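Local coordinates for protein putative alpha-L-fucosidase (Bacteroides thetaiotaomicron VPI-5482, PDB 3GZA) that probably hydrolyses alpha-L-fucosidic bonds, as a glycoside hydrolase of family 29 with a TIM-barrel domain, at residues A20-V25 with L313-T318; V266-D271 with R309-I314. One frame throughout, in Å; residues are numbered along the deposited sequence.

Contact 1 of 2, residues A20-V25 with L313-T318; sequences AEMGAV and LILGLT
The N-H and C=O edges of the flat peptide groups around E21, G23 and V25 meet those of L313, L315 and L317 within one parallel sheet, with V25 and I314 over one face and M22, A24, L313 and L315 over the other. Five backbone hydrogen bonds run between the strands, from L313 N to E21 O at one end to L317 N to V25 O at the other. The bond from G23 N to L313 O is 2.8 Å long, and its donor lies nearly along the C=O axis. G23 brings no side chain against I314, whose CG2 instead reaches on to V25 CG1, 3.8 Å away. That methyl is anti to the I314 backbone N, and the two branched side chains cross obliquely. On the other face the selenomethionine M22 bends at chi3 (65°), carrying its CE to 3.8 Å from L315 CD1, while the small A24 sets CB 3.8 Å from L317 CD1. Helix 327-344 covers this face, with L333 against L315 and L317 and M336 and I340 against M22. The backbones of M22 and A24 bond the other way, to K74, F75 and V77, and apolar cover probably limits water's competition for the five bonds.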
ATOM      1  N   ALA A  20      17.409 -17.831  28.586  1.00 23.70           N
ATOM      2  CA  ALA A  20      16.411 -16.792  28.842  1.00 23.71           C
ATOM      3  C   ALA A  20      15.291 -17.286  29.702  1.00 24.74           C
ATOM      4  O   ALA A  20      14.828 -16.542  30.574  1.00 25.13           O
ATOM      5  CB  ALA A  20      15.859 -16.235  27.516  1.00 24.39           C
ATOM      6  N   GLU A  21      14.810 -18.510  29.433  1.00 24.37           N
ATOM      7  CA  GLU A  21      13.668 -19.137  30.135  1.00 24.17           C
ATOM      8  C   GLU A  21      12.319 -18.526  29.879  1.00 24.66           C
ATOM      9  O   GLU A  21      11.343 -19.235  29.762  1.00 24.27           O
ATOM     10  CB  GLU A  21      13.924 -19.299  31.636  1.00 24.36           C
ATOM     11  CG  GLU A  21      15.158 -20.155  31.964  1.00 25.07           C
ATOM     12  CD  GLU A  21      15.484 -20.311  33.418  1.00 28.87           C
ATOM     13  OE1 GLU A  21      14.779 -19.785  34.268  1.00 29.74           O
ATOM     14  OE2 GLU A  21      16.532 -20.901  33.721  1.00 28.81           O
HETATM   15  N   MSE A  22      12.251 -17.198  29.838  1.00 23.83           N
HETATM   16  CA  MSE A  22      11.000 -16.518  29.615  1.00 24.22           C
HETATM   17  C   MSE A  22      11.210 -15.308  28.738  1.00 24.86           C
HETATM   18  O   MSE A  22      12.263 -14.640  28.819  1.00 25.07           O
HETATM   19  CB  MSE A  22      10.452 -16.014  30.911  1.00 25.20           C
HETATM   20  CG  MSE A  22       9.978 -17.028  31.846  1.00 24.74           C
HETATM   21 SE   MSE A  22       9.264 -16.192  33.482  0.75 29.11          SE
HETATM   22  CE  MSE A  22       7.782 -15.296  32.588  1.00 28.51           C
ATOM     23  N   GLY A  23      10.203 -15.041  27.931  1.00 25.18           N
ATOM     24  CA  GLY A  23      10.162 -13.850  27.090  1.00 24.48           C
ATOM     25  C   GLY A  23       8.738 -13.400  26.860  1.00 25.04           C
ATOM     26  O   GLY A  23       7.805 -14.064  27.295  1.00 25.46           O
ATOM     27  N   ALA A  24       8.585 -12.280  26.155  1.00 25.66           N
ATOM     28  CA  ALA A  24       7.276 -11.749  25.834  1.00 24.74           C
ATOM     29  C   ALA A  24       7.162 -11.423  24.356  1.00 24.90           C
ATOM     30  O   ALA A  24       8.136 -11.007  23.712  1.00 26.25           O
ATOM     31  CB  ALA A  24       7.001 -10.467  26.642  1.00 26.48           C
ATOM     32  N   VAL A  25       5.965 -11.594  23.817  1.00 25.15           N
ATOM     33  CA  VAL A  25       5.639 -11.146  22.451  1.00 25.54           C
ATOM     34  C   VAL A  25       4.476 -10.101  22.616  1.00 26.33           C
ATOM     35  O   VAL A  25       3.500 -10.294  23.355  1.00 25.58           O
ATOM     36  CB  VAL A  25       5.282 -12.276  21.464  1.00 26.26           C
ATOM     37  CG1 VAL A  25       4.024 -13.033  21.919  1.00 25.17           C
ATOM     38  CG2 VAL A  25       5.153 -11.699  20.028  1.00 26.63           C
ATOM     39  N   LEU A 313       9.360 -20.131  27.822  1.00 24.49           N
ATOM     40  CA  LEU A 313       7.976 -19.688  27.810  1.00 24.02           C
ATOM     41  C   LEU A 313       7.867 -18.275  27.269  1.00 24.21           C
ATOM     42  O   LEU A 313       8.581 -17.359  27.736  1.00 25.80           O
ATOM     43  CB  LEU A 313       7.451 -19.723  29.236  1.00 24.98           C
ATOM     44  CG  LEU A 313       6.071 -19.128  29.539  1.00 23.67           C
ATOM     45  CD1 LEU A 313       4.950 -19.924  28.798  1.00 25.94           C
ATOM     46  CD2 LEU A 313       5.759 -19.050  31.068  1.00 24.85           C
ATOM     47  N   ILE A 314       6.938 -18.074  26.331  1.00 23.89           N
ATOM     48  CA  ILE A 314       6.666 -16.780  25.772  1.00 24.89           C
ATOM     49  C   ILE A 314       5.258 -16.311  26.162  1.00 24.20           C
ATOM     50  O   ILE A 314       4.293 -16.984  25.854  1.00 24.36           O
ATOM     51  CB  ILE A 314       6.828 -16.729  24.231  1.00 25.40           C
ATOM     52  CG1 ILE A 314       8.258 -17.192  23.868  1.00 27.67           C
ATOM     53  CG2 ILE A 314       6.520 -15.294  23.714  1.00 26.97           C
ATOM     54  CD1 ILE A 314       8.562 -17.174  22.312  1.00 25.20           C
ATOM     55  N   LEU A 315       5.175 -15.176  26.836  1.00 24.76           N
ATOM     56  CA  LEU A 315       3.907 -14.607  27.185  1.00 24.50           C
ATOM     57  C   LEU A 315       3.425 -13.584  26.164  1.00 26.05           C
ATOM     58  O   LEU A 315       4.189 -12.678  25.798  1.00 25.87           O
ATOM     59  CB  LEU A 315       4.016 -13.914  28.559  1.00 24.82           C
ATOM     60  CG  LEU A 315       4.391 -14.747  29.793  1.00 25.73           C
ATOM     61  CD1 LEU A 315       4.637 -13.825  30.994  1.00 27.31           C
ATOM     62  CD2 LEU A 315       3.309 -15.792  30.101  1.00 27.68           C
ATOM     63  N   GLY A 316       2.163 -13.679  25.763  1.00 25.28           N
ATOM     64  CA  GLY A 316       1.569 -12.700  24.842  1.00 24.37           C
ATOM     65  C   GLY A 316       0.943 -11.546  25.571  1.00 22.98           C
ATOM     66  O   GLY A 316      -0.090 -11.680  26.307  1.00 25.24           O
ATOM     67  N   LEU A 317       1.574 -10.403  25.377  1.00 23.61           N
ATOM     68  CA  LEU A 317       1.143  -9.176  26.029  1.00 23.04           C
ATOM     69  C   LEU A 317       0.488  -8.237  25.017  1.00 25.06           C
ATOM     70  O   LEU A 317       0.806  -8.232  23.832  1.00 26.17           O
ATOM     71  CB  LEU A 317       2.336  -8.516  26.707  1.00 23.93           C
ATOM     72  CG  LEU A 317       3.098  -9.404  27.695  1.00 26.15           C
ATOM     73  CD1 LEU A 317       4.188  -8.599  28.425  1.00 26.93           C
ATOM     74  CD2 LEU A 317       2.144 -10.189  28.672  1.00 25.21           C
ATOM     75  N   THR A 318      -0.378  -7.372  25.538  1.00 24.95           N
ATOM     76  CA  THR A 318      -1.303  -6.590  24.668  1.00 24.66           C
ATOM     77  C   THR A 318      -1.336  -5.096  24.959  1.00 24.39           C
ATOM     78  O   THR A 318      -2.167  -4.627  25.802  1.00 25.99           O
ATOM     79  CB  THR A 318      -2.722  -7.146  24.788  1.00 25.00           C
ATOM     80  OG1 THR A 318      -3.225  -7.035  26.124  1.00 25.17           O
ATOM     81  CG2 THR A 318      -2.770  -8.611  24.401  1.00 27.01           C
TER

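Contact 2 of 2, residues V266-D271 with R309-I314; sequences VPAMAD and RNATLI
A268-D271 and T312-I314 run as neighbouring parallel strands, with their axes 31° apart. A270 N bonds almost straight to T312 O (2.9 Å, 174°). I314 N then gives its hydrogen to A270 O, whereas at the N-terminal end of the pairing the bond from T312 N to A268 O stretches to 3.3 Å. There A268 and A311 stand with their CB atoms 3.8 Å apart, both small enough for the chains to come together. Water links A268 to N310 as well: one molecule accepts from A268 N and donates to N310 O (2.8 Å), and a second donates to A268 O. N310 has positive phi, a conformation asparagine tolerates well, and its side-chain amide is held by E381, C231 and H407.

M269, T312, D271 and I314 share one face of the sheet. The selenomethionine has CG anti to the backbone N (chi1 -178°), which sets CG 3.9 Å from I314 CD1; bends farther out carry SE and CE onward. T312 suits its place by being both branched and polar, its OG1 bonding to W17 O. D271 puts CB 3.4 Å from I314 O, but the carboxylate turns off toward W219, whose NE1 bonds to OD1. On the opposite face lies A270, short enough for L313 to bring CD1 to 4.1 Å from its CB.

Strand 264-273, helix 296-304 and strand 312-317 form a beta-alpha-beta unit, and the contact is the parallel pairing that such a crossover produces. It is the repeating theme of the TIM-barrel fold to which this family belongs.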
ATOM      1  N   VAL A 266      16.427 -28.650  18.129  1.00 23.11           N
ATOM      2  CA  VAL A 266      15.255 -27.804  17.828  1.00 22.12           C
ATOM      3  C   VAL A 266      14.418 -27.690  19.119  1.00 23.32           C
ATOM      4  O   VAL A 266      13.389 -28.377  19.258  1.00 22.99           O
ATOM      5  CB  VAL A 266      14.400 -28.332  16.657  1.00 23.68           C
ATOM      6  CG1 VAL A 266      13.423 -27.294  16.202  1.00 24.64           C
ATOM      7  CG2 VAL A 266      15.282 -28.719  15.445  1.00 23.06           C
ATOM      8  N   PRO A 267      14.904 -26.888  20.081  1.00 23.29           N
ATOM      9  CA  PRO A 267      14.312 -26.920  21.406  1.00 23.07           C
ATOM     10  C   PRO A 267      12.920 -26.362  21.524  1.00 23.86           C
ATOM     11  O   PRO A 267      12.441 -25.608  20.678  1.00 24.03           O
ATOM     12  CB  PRO A 267      15.324 -26.162  22.269  1.00 23.72           C
ATOM     13  CG  PRO A 267      16.058 -25.298  21.276  1.00 24.64           C
ATOM     14  CD  PRO A 267      16.068 -25.987  20.024  1.00 25.03           C
ATOM     15  N   ALA A 268      12.271 -26.780  22.609  1.00 23.93           N
ATOM     16  CA  ALA A 268      10.879 -26.443  22.847  1.00 24.11           C
ATOM     17  C   ALA A 268      10.554 -25.020  23.283  1.00 25.26           C
ATOM     18  O   ALA A 268      11.174 -24.427  24.153  1.00 24.43           O
ATOM     19  CB  ALA A 268      10.275 -27.431  23.866  1.00 25.40           C
HETATM   20  N   MSE A 269       9.536 -24.494  22.655  1.00 24.86           N
HETATM   21  CA  MSE A 269       8.958 -23.205  22.984  1.00 24.50           C
HETATM   22  C   MSE A 269       7.529 -23.441  23.476  1.00 24.42           C
HETATM   23  O   MSE A 269       6.796 -24.237  22.921  1.00 25.02           O
HETATM   24  CB  MSE A 269       8.896 -22.322  21.752  1.00 25.47           C
HETATM   25  CG  MSE A 269       8.384 -21.011  21.995  1.00 26.90           C
HETATM   26 SE   MSE A 269       6.488 -20.763  21.532  0.75 26.68          SE
HETATM   27  CE  MSE A 269       6.749 -20.467  19.657  1.00 25.73           C
ATOM     28  N   ALA A 270       7.163 -22.793  24.584  1.00 24.81           N
ATOM     29  CA  ALA A 270       5.784 -22.778  25.094  1.00 23.86           C
ATOM     30  C   ALA A 270       5.297 -21.357  24.959  1.00 24.34           C
ATOM     31  O   ALA A 270       6.090 -20.406  25.036  1.00 25.16           O
ATOM     32  CB  ALA A 270       5.731 -23.214  26.568  1.00 22.68           C
ATOM     33  N   ASP A 271       3.999 -21.167  24.692  1.00 23.66           N
ATOM     34  CA  ASP A 271       3.482 -19.818  24.606  1.00 24.56           C
ATOM     35  C   ASP A 271       2.022 -19.755  25.025  1.00 25.00           C
ATOM     36  O   ASP A 271       1.322 -20.771  24.967  1.00 24.66           O
ATOM     37  CB  ASP A 271       3.719 -19.139  23.235  1.00 24.29           C
ATOM     38  CG  ASP A 271       2.972 -19.752  22.057  1.00 27.10           C
ATOM     39  OD1 ASP A 271       2.350 -20.821  22.117  1.00 26.62           O
ATOM     40  OD2 ASP A 271       3.055 -19.104  20.963  1.00 26.76           O
ATOM     41  N   ARG A 309       9.861 -27.855  32.538  1.00 23.77           N
ATOM     42  CA  ARG A 309       9.830 -28.971  31.596  1.00 23.38           C
ATOM     43  C   ARG A 309      10.737 -28.664  30.374  1.00 23.89           C
ATOM     44  O   ARG A 309      10.498 -29.142  29.278  1.00 23.54           O
ATOM     45  CB  ARG A 309       8.390 -29.290  31.139  1.00 23.33           C
ATOM     46  CG  ARG A 309       7.566 -29.922  32.171  1.00 23.12           C
ATOM     47  CD  ARG A 309       6.171 -30.259  31.677  1.00 22.98           C
ATOM     48  NE  ARG A 309       5.394 -30.878  32.742  1.00 23.06           N
ATOM     49  CZ  ARG A 309       4.116 -31.226  32.607  1.00 26.79           C
ATOM     50  NH1 ARG A 309       3.476 -31.038  31.478  1.00 25.83           N
ATOM     51  NH2 ARG A 309       3.469 -31.747  33.623  1.00 27.18           N
ATOM     52  N   ASN A 310      11.809 -27.892  30.579  1.00 24.18           N
ATOM     53  CA  ASN A 310      12.819 -27.692  29.542  1.00 23.80           C
ATOM     54  C   ASN A 310      12.293 -26.983  28.312  1.00 23.93           C
ATOM     55  O   ASN A 310      12.668 -27.292  27.194  1.00 24.06           O
ATOM     56  CB  ASN A 310      13.386 -29.068  29.106  1.00 23.64           C
ATOM     57  CG  ASN A 310      14.676 -28.957  28.319  1.00 23.77           C
ATOM     58  OD1 ASN A 310      15.456 -27.991  28.479  1.00 24.01           O
ATOM     59  ND2 ASN A 310      14.959 -30.008  27.508  1.00 24.05           N
ATOM     60  N   ALA A 311      11.387 -26.023  28.508  1.00 23.97           N
ATOM     61  CA  ALA A 311      10.898 -25.187  27.445  1.00 24.73           C
ATOM     62  C   ALA A 311      10.977 -23.704  27.884  1.00 26.23           C
ATOM     63  O   ALA A 311      10.689 -23.377  29.010  1.00 31.22           O
ATOM     64  CB  ALA A 311       9.418 -25.566  27.085  1.00 25.09           C
ATOM     65  N   THR A 312      11.375 -22.821  26.985  1.00 24.47           N
ATOM     66  CA  THR A 312      11.320 -21.403  27.204  1.00 25.01           C
ATOM     67  C   THR A 312       9.896 -20.940  26.919  1.00 24.58           C
ATOM     68  O   THR A 312       9.294 -21.285  25.896  1.00 24.59           O
ATOM     69  CB  THR A 312      12.384 -20.671  26.410  1.00 24.71           C
ATOM     70  OG1 THR A 312      13.653 -20.942  27.057  1.00 25.24           O
ATOM     71  CG2 THR A 312      12.111 -19.137  26.353  1.00 26.03           C
ATOM     72  N   LEU A 313       9.360 -20.131  27.822  1.00 24.49           N
ATOM     73  CA  LEU A 313       7.976 -19.688  27.810  1.00 24.02           C
ATOM     74  C   LEU A 313       7.867 -18.275  27.269  1.00 24.21           C
ATOM     75  O   LEU A 313       8.581 -17.359  27.736  1.00 25.80           O
ATOM     76  CB  LEU A 313       7.451 -19.723  29.236  1.00 24.98           C
ATOM     77  CG  LEU A 313       6.071 -19.128  29.539  1.00 23.67           C
ATOM     78  CD1 LEU A 313       4.950 -19.924  28.798  1.00 25.94           C
ATOM     79  CD2 LEU A 313       5.759 -19.050  31.068  1.00 24.85           C
ATOM     80  N   ILE A 314       6.938 -18.074  26.331  1.00 23.89           N
ATOM     81  CA  ILE A 314       6.666 -16.780  25.772  1.00 24.89           C
ATOM     82  C   ILE A 314       5.258 -16.311  26.162  1.00 24.20           C
ATOM     83  O   ILE A 314       4.293 -16.984  25.854  1.00 24.36           O
ATOM     84  CB  ILE A 314       6.828 -16.729  24.231  1.00 25.40           C
ATOM     85  CG1 ILE A 314       8.258 -17.192  23.868  1.00 27.67           C
ATOM     86  CG2 ILE A 314       6.520 -15.294  23.714  1.00 26.97           C
ATOM     87  CD1 ILE A 314       8.562 -17.174  22.312  1.00 25.20           C
TER
HETATM   88  O   HOH W   1      13.803 -24.865  25.170  1.00 15.95           O
HETATM   89  O   HOH W   2      13.618 -28.243  24.733  1.00 17.18           O

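How the contacts relate
Strand 312-317 lies between strands 22-26 and 264-273, so contacts 1 and 2 are its two flanks, with centres about 10 Å apart. L313 and I314 serve both: the backbone N and O of L313 bond toward 22-26, while those of I314 bond toward 264-273, to A270 and T272. I314 also divides its side chain, CG2 going to contact 1 and CD1 to contact 2. The contacts touch directly where T312 CG2 packs 3.5 Å from E21 O. Strands 22-26 and 312-317 are the first and last parallel strands of the barrel, so contact 1 closes it. Bound small molecules lie nearby, a HEPES about 4 Å from the M269 side chain and about 8 Å from that of I314.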